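Local coordinates for DUF3863 domain-containing protein (Parabacteroides distasonis, PDB 3LM3), which is of unknown function but may act on carbohydrates as a putative glycoside hydrolase or deacetylase, at residues P119-I131 / L152-I166. Sequence-based numbering, arbitrary orientation.
Sequences PRERVNREMSEAI and LSADNLRYLAEKENI
Asn124 and Asn156 mark the nearest backbone approach of helices 120-131 and 154-163, which run roughly parallel, 9.3 Å apart at the axes and crossing at -34°. The pair illustrates knobs-into-holes packing in an alpha/beta fold, with polar knobs: Asn124 sits among Asp155, Asn156, Arg158 and Tyr159, and Asn156 among Arg120, Val123, Asn124 and Met127. The amide of Asn124 lies flat against the inner part of the Tyr159 ring, the two planes 5° apart, while its CB makes a CH-pi contact 3.4 Å from the ring centroid. Both polar ends of that amide are engaged. Asn124 OD1 accepts from Asn156 ND2 at 2.8 Å, the donor standing above the carbonyl plane and the two amides nearly perpendicular; Asn124 ND2 gives to Asp155 OD2 at 3.0 Å on the syn side. In the conformer described, Arg158 holds the other carboxylate oxygen, Asp155 OD1, with NE and NH2, which would help orient the carboxylate that Asn124 uses. Asn156 is itself held by a capping box with Ser153 at the start of its helix. Toward strand 146-148 the interface turns apolar: the selenomethionine Met127 bends at its last torsion (chi3 -57°) and lays CE 3.7 Å from Leu160 CD2, both side chains touching Ile147, and farther along Ile131 CD1 meets Ile166 CD1. At the N-terminal end, Arg120 passes its aliphatic chain by Ser153 to salt bridges with Glu396 and Asp399, its NE sharing a water with Asp155 N. Near the C-terminal end of helix 154-163, Glu164, salt-bridged to Arg143 through OE1, offers the anti lone pair of OE2 to Ser128 OG at 2.5 Å, and Tyr159 OH lies 2.6 Å from the same Ser128 OG.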
loop_
_atom_site.group_PDB
_atom_site.type_symbol
_atom_site.label_atom_id
_atom_site.label_comp_id
_atom_site.label_asym_id
_atom_site.label_seq_id
_atom_site.Cartn_x
_atom_site.Cartn_y
_atom_site.Cartn_z
ATOM N N PRO A 119 14.969 10.646 12.508
ATOM C CA PRO A 119 15.916 11.043 11.494
ATOM C C PRO A 119 16.223 9.888 10.539
ATOM O O PRO A 119 16.192 8.712 10.923
ATOM C CB PRO A 119 17.165 11.436 12.286
ATOM C CG PRO A 119 16.830 11.377 13.698
ATOM C CD PRO A 119 15.493 10.763 13.875
ATOM N N ARG A 120 16.550 10.239 9.310
ATOM C CA ARG A 120 16.866 9.239 8.279
ATOM C C ARG A 120 17.900 8.226 8.755
ATOM O O ARG A 120 17.706 7.022 8.564
ATOM C CB ARG A 120 17.329 9.957 6.997
ATOM C CG ARG A 120 16.235 10.711 6.281
ATOM C CD ARG A 120 16.782 11.700 5.294
ATOM N NE ARG A 120 15.708 12.246 4.468
ATOM C CZ ARG A 120 14.912 13.268 4.792
ATOM N NH1 ARG A 120 15.032 13.912 5.959
ATOM N NH2 ARG A 120 13.951 13.618 3.970
ATOM N N GLU A 121 18.977 8.699 9.373
ATOM C CA GLU A 121 20.053 7.808 9.810
ATOM C C GLU A 121 19.573 6.826 10.868
ATOM O O GLU A 121 20.047 5.693 10.910
ATOM C CB GLU A 121 21.255 8.596 10.353
ATOM C CG GLU A 121 22.037 9.364 9.296
ATOM N N ARG A 122 18.652 7.251 11.730
ATOM C CA ARG A 122 18.092 6.370 12.740
ATOM C C ARG A 122 17.202 5.286 12.125
ATOM O O ARG A 122 17.275 4.126 12.527
ATOM C CB ARG A 122 17.315 7.176 13.786
ATOM C CG ARG A 122 16.638 6.280 14.831
ATOM C CD ARG A 122 16.181 7.088 16.007
ATOM N NE ARG A 122 15.486 6.246 16.960
ATOM C CZ ARG A 122 14.952 6.690 18.094
ATOM N NH1 ARG A 122 15.033 7.979 18.411
ATOM N NH2 ARG A 122 14.370 5.842 18.927
ATOM N N VAL A 123 16.330 5.669 11.185
ATOM C CA VAL A 123 15.546 4.684 10.479
ATOM C C VAL A 123 16.471 3.662 9.838
ATOM O O VAL A 123 16.236 2.458 9.964
ATOM C CB VAL A 123 14.598 5.312 9.447
ATOM C CG1 VAL A 123 13.820 4.240 8.675
ATOM C CG2 VAL A 123 13.618 6.320 10.110
ATOM N N ASN A 124 17.520 4.121 9.155
ATOM C CA ASN A 124 18.412 3.182 8.479
ATOM C C ASN A 124 19.065 2.214 9.480
ATOM O O ASN A 124 19.103 0.992 9.268
ATOM C CB ASN A 124 19.504 3.925 7.689
ATOM C CG ASN A 124 18.939 4.724 6.538
ATOM O OD1 ASN A 124 17.788 4.520 6.142
ATOM N ND2 ASN A 124 19.725 5.668 6.016
ATOM N N ARG A 125 19.568 2.764 10.571
ATOM C CA ARG A 125 20.245 1.980 11.588
ATOM C C ARG A 125 19.305 0.927 12.167
ATOM O O ARG A 125 19.694 -0.227 12.353
ATOM C CB ARG A 125 20.797 2.883 12.690
ATOM C CG ARG A 125 21.404 2.134 13.842
ATOM C CD ARG A 125 22.065 3.080 14.838
ATOM N NE ARG A 125 21.096 4.006 15.443
ATOM C CZ ARG A 125 20.993 5.317 15.223
ATOM N NH1 ARG A 125 21.793 5.958 14.388
ATOM N NH2 ARG A 125 20.053 6.007 15.851
ATOM N N GLU A 126 18.067 1.320 12.482
ATOM C CA GLU A 126 17.127 0.407 13.106
ATOM C C GLU A 126 16.600 -0.628 12.121
ATOM O O GLU A 126 16.409 -1.784 12.500
ATOM C CB GLU A 126 16.009 1.193 13.809
ATOM C CG GLU A 126 16.598 1.995 14.984
ATOM C CD GLU A 126 15.586 2.725 15.840
ATOM O OE1 GLU A 126 14.375 2.616 15.568
ATOM O OE2 GLU A 126 16.035 3.409 16.795
HETATM N N MSE A 127 16.425 -0.276 10.852
HETATM C CA MSE A 127 16.127 -1.286 9.848
HETATM C C MSE A 127 17.223 -2.340 9.821
HETATM O O MSE A 127 16.913 -3.543 9.781
HETATM C CB MSE A 127 15.939 -0.679 8.445
HETATM C CG MSE A 127 14.682 0.120 8.269
HETATM SE SE MSE A 127 14.255 0.604 6.451
HETATM C CE MSE A 127 15.901 1.540 6.032
ATOM N N SER A 128 18.491 -1.931 9.821
ATOM C CA SER A 128 19.579 -2.896 9.856
ATOM C C SER A 128 19.535 -3.787 11.094
ATOM O O SER A 128 19.770 -5.007 11.009
ATOM C CB SER A 128 20.906 -2.176 9.732
ATOM O OG SER A 128 21.028 -1.643 8.420
ATOM N N GLU A 129 19.228 -3.201 12.245
ATOM C CA GLU A 129 19.118 -3.993 13.477
ATOM C C GLU A 129 18.013 -5.037 13.381
ATOM O O GLU A 129 18.184 -6.194 13.802
ATOM C CB GLU A 129 18.836 -3.066 14.678
ATOM C CG GLU A 129 20.028 -2.235 15.115
ATOM C CD GLU A 129 19.708 -1.196 16.187
ATOM O OE1 GLU A 129 18.516 -1.027 16.568
ATOM O OE2 GLU A 129 20.661 -0.492 16.593
ATOM N N ALA A 130 16.864 -4.637 12.869
ATOM C CA ALA A 130 15.743 -5.572 12.700
ATOM C C ALA A 130 16.049 -6.681 11.716
ATOM O O ALA A 130 15.713 -7.841 11.966
ATOM C CB ALA A 130 14.480 -4.802 12.232
ATOM N N ILE A 131 16.688 -6.340 10.603
ATOM C CA ILE A 131 17.063 -7.342 9.600
ATOM C C ILE A 131 17.985 -8.389 10.227
ATOM O O ILE A 131 17.811 -9.586 10.009
ATOM C CB ILE A 131 17.724 -6.709 8.374
ATOM C CG1 ILE A 131 16.714 -5.893 7.561
ATOM C CG2 ILE A 131 18.362 -7.783 7.460
ATOM C CD1 ILE A 131 17.360 -4.865 6.667
ATOM N N LEU A 152 8.533 5.676 4.574
ATOM C CA LEU A 152 10.005 5.740 4.473
ATOM C C LEU A 152 10.361 6.981 3.642
ATOM O O LEU A 152 9.521 7.531 2.920
ATOM C CB LEU A 152 10.598 4.478 3.840
ATOM C CG LEU A 152 10.340 3.152 4.582
ATOM C CD1 LEU A 152 11.006 1.953 3.878
ATOM C CD2 LEU A 152 10.791 3.213 6.054
ATOM N N SER A 153 11.581 7.465 3.803
ATOM C CA SER A 153 12.132 8.487 2.922
ATOM C C SER A 153 12.901 7.856 1.759
ATOM O O SER A 153 13.313 6.674 1.777
ATOM C CB SER A 153 13.088 9.396 3.695
ATOM O OG SER A 153 14.212 8.663 4.167
ATOM N N ALA A 154 13.182 8.662 0.757
ATOM C CA ALA A 154 14.018 8.225 -0.354
ATOM C C ALA A 154 15.356 7.692 0.154
ATOM O O ALA A 154 15.878 6.677 -0.350
ATOM C CB ALA A 154 14.227 9.368 -1.358
ATOM N N ASP A 155 15.927 8.365 1.142
ATOM C CA ASP A 155 17.209 7.915 1.654
ATOM C C ASP A 155 17.133 6.528 2.294
ATOM O O ASP A 155 18.076 5.720 2.215
ATOM C CB ASP A 155 17.775 8.909 2.665
ATOM C CG ASP A 155 19.129 8.511 3.144
ATOM O OD1 ASP A 155 20.065 8.637 2.346
ATOM O OD2 ASP A 155 19.251 8.041 4.289
ATOM N N ASN A 156 16.006 6.222 2.933
ATOM C CA ASN A 156 15.822 4.907 3.530
ATOM C C ASN A 156 15.793 3.818 2.431
ATOM O O ASN A 156 16.284 2.707 2.607
ATOM C CB ASN A 156 14.520 4.822 4.324
ATOM C CG ASN A 156 14.394 5.797 5.473
ATOM O OD1 ASN A 156 13.260 6.175 5.808
ATOM N ND2 ASN A 156 15.491 6.164 6.123
ATOM N N LEU A 157 15.159 4.141 1.311
ATOM C CA LEU A 157 15.070 3.191 0.196
ATOM C C LEU A 157 16.416 2.977 -0.488
ATOM O O LEU A 157 16.791 1.848 -0.825
ATOM C CB LEU A 157 13.985 3.671 -0.765
ATOM C CG LEU A 157 12.625 3.890 -0.108
ATOM C CD1 LEU A 157 11.611 4.446 -1.098
ATOM C CD2 LEU A 157 12.134 2.593 0.492
ATOM N N ARG A 158 17.156 4.064 -0.695
ATOM C CA ARG A 158 18.548 4.040 -1.150
ATOM C C ARG A 158 19.384 3.127 -0.263
ATOM O O ARG A 158 20.156 2.285 -0.717
ATOM C CB ARG A 158 19.076 5.480 -1.053
ATOM C CG ARG A 158 20.516 5.715 -1.393
ATOM C CD ARG A 158 21.473 5.414 -0.246
ATOM N NE ARG A 158 21.276 6.091 1.065
ATOM C CZ ARG A 158 22.068 5.811 2.101
ATOM N NH1 ARG A 158 22.998 4.860 1.954
ATOM N NH2 ARG A 158 21.936 6.431 3.282
ATOM N N TYR A 159 19.257 3.345 1.038
ATOM C CA TYR A 159 20.016 2.570 2.002
ATOM C C TYR A 159 19.690 1.069 1.915
ATOM O O TYR A 159 20.574 0.215 1.943
ATOM C CB TYR A 159 19.736 3.109 3.416
ATOM C CG TYR A 159 20.417 2.380 4.537
ATOM C CD1 TYR A 159 19.803 1.299 5.172
ATOM C CD2 TYR A 159 21.669 2.792 4.973
ATOM C CE1 TYR A 159 20.435 0.636 6.213
ATOM C CE2 TYR A 159 22.295 2.156 6.013
ATOM C CZ TYR A 159 21.689 1.073 6.628
ATOM O OH TYR A 159 22.347 0.459 7.701
ATOM N N LEU A 160 18.409 0.744 1.841
ATOM C CA LEU A 160 18.009 -0.663 1.718
ATOM C C LEU A 160 18.638 -1.286 0.499
ATOM O O LEU A 160 19.233 -2.363 0.594
ATOM C CB LEU A 160 16.492 -0.819 1.618
ATOM C CG LEU A 160 15.769 -0.613 2.929
ATOM C CD1 LEU A 160 14.235 -0.690 2.734
ATOM C CD2 LEU A 160 16.246 -1.580 4.010
ATOM N N ALA A 161 18.542 -0.603 -0.644
ATOM C CA ALA A 161 19.036 -1.154 -1.895
ATOM C C ALA A 161 20.548 -1.345 -1.842
ATOM O O ALA A 161 21.077 -2.400 -2.216
ATOM C CB ALA A 161 18.678 -0.222 -3.060
ATOM N N GLU A 162 21.261 -0.307 -1.411
ATOM C CA GLU A 162 22.708 -0.236 -1.564
ATOM C C GLU A 162 23.451 -0.838 -0.391
ATOM O O GLU A 162 24.518 -1.453 -0.573
ATOM C CB GLU A 162 23.127 1.211 -1.838
ATOM C CG GLU A 162 22.491 1.679 -3.171
ATOM C CD GLU A 162 22.609 3.161 -3.535
ATOM O OE1 GLU A 162 23.256 3.958 -2.806
ATOM O OE2 GLU A 162 22.006 3.528 -4.592
ATOM N N LYS A 163 22.907 -0.715 0.814
ATOM C CA LYS A 163 23.598 -1.231 1.989
ATOM C C LYS A 163 23.084 -2.564 2.512
ATOM O O LYS A 163 23.839 -3.314 3.163
ATOM C CB LYS A 163 23.665 -0.172 3.075
ATOM C CG LYS A 163 24.486 0.991 2.595
ATOM C CD LYS A 163 24.506 2.148 3.505
ATOM C CE LYS A 163 25.673 3.075 3.163
ATOM N NZ LYS A 163 25.570 4.404 3.827
ATOM N N GLU A 164 21.815 -2.881 2.253
ATOM C CA GLU A 164 21.229 -4.156 2.685
ATOM C C GLU A 164 20.885 -5.108 1.550
ATOM O O GLU A 164 20.426 -6.230 1.794
ATOM C CB GLU A 164 20.014 -3.911 3.603
ATOM C CG GLU A 164 20.382 -3.254 4.932
ATOM C CD GLU A 164 21.133 -4.175 5.904
ATOM O OE1 GLU A 164 21.457 -5.335 5.603
ATOM O OE2 GLU A 164 21.430 -3.711 7.021
ATOM N N ASN A 165 21.103 -4.679 0.304
ATOM C CA ASN A 165 20.768 -5.483 -0.854
ATOM C C ASN A 165 19.317 -5.980 -0.795
ATOM O O ASN A 165 19.008 -7.153 -1.108
ATOM C CB ASN A 165 21.769 -6.647 -0.989
ATOM C CG ASN A 165 21.725 -7.313 -2.345
ATOM O OD1 ASN A 165 21.406 -6.696 -3.370
ATOM N ND2 ASN A 165 22.082 -8.596 -2.364
ATOM N N ILE A 166 18.410 -5.075 -0.388
ATOM C CA ILE A 166 16.963 -5.331 -0.362
ATOM C C ILE A 166 16.355 -4.329 -1.308
ATOM O O ILE A 166 16.626 -3.144 -1.198
ATOM C CB ILE A 166 16.386 -5.228 1.048
ATOM C CG1 ILE A 166 16.833 -6.443 1.862
ATOM C CG2 ILE A 166 14.838 -5.081 0.981
ATOM C CD1 ILE A 166 16.521 -6.327 3.360
HETATM O O HOH W 1 15.585 11.170 1.746
HETATM O O HOH W 2 21.591 -5.731 8.979
#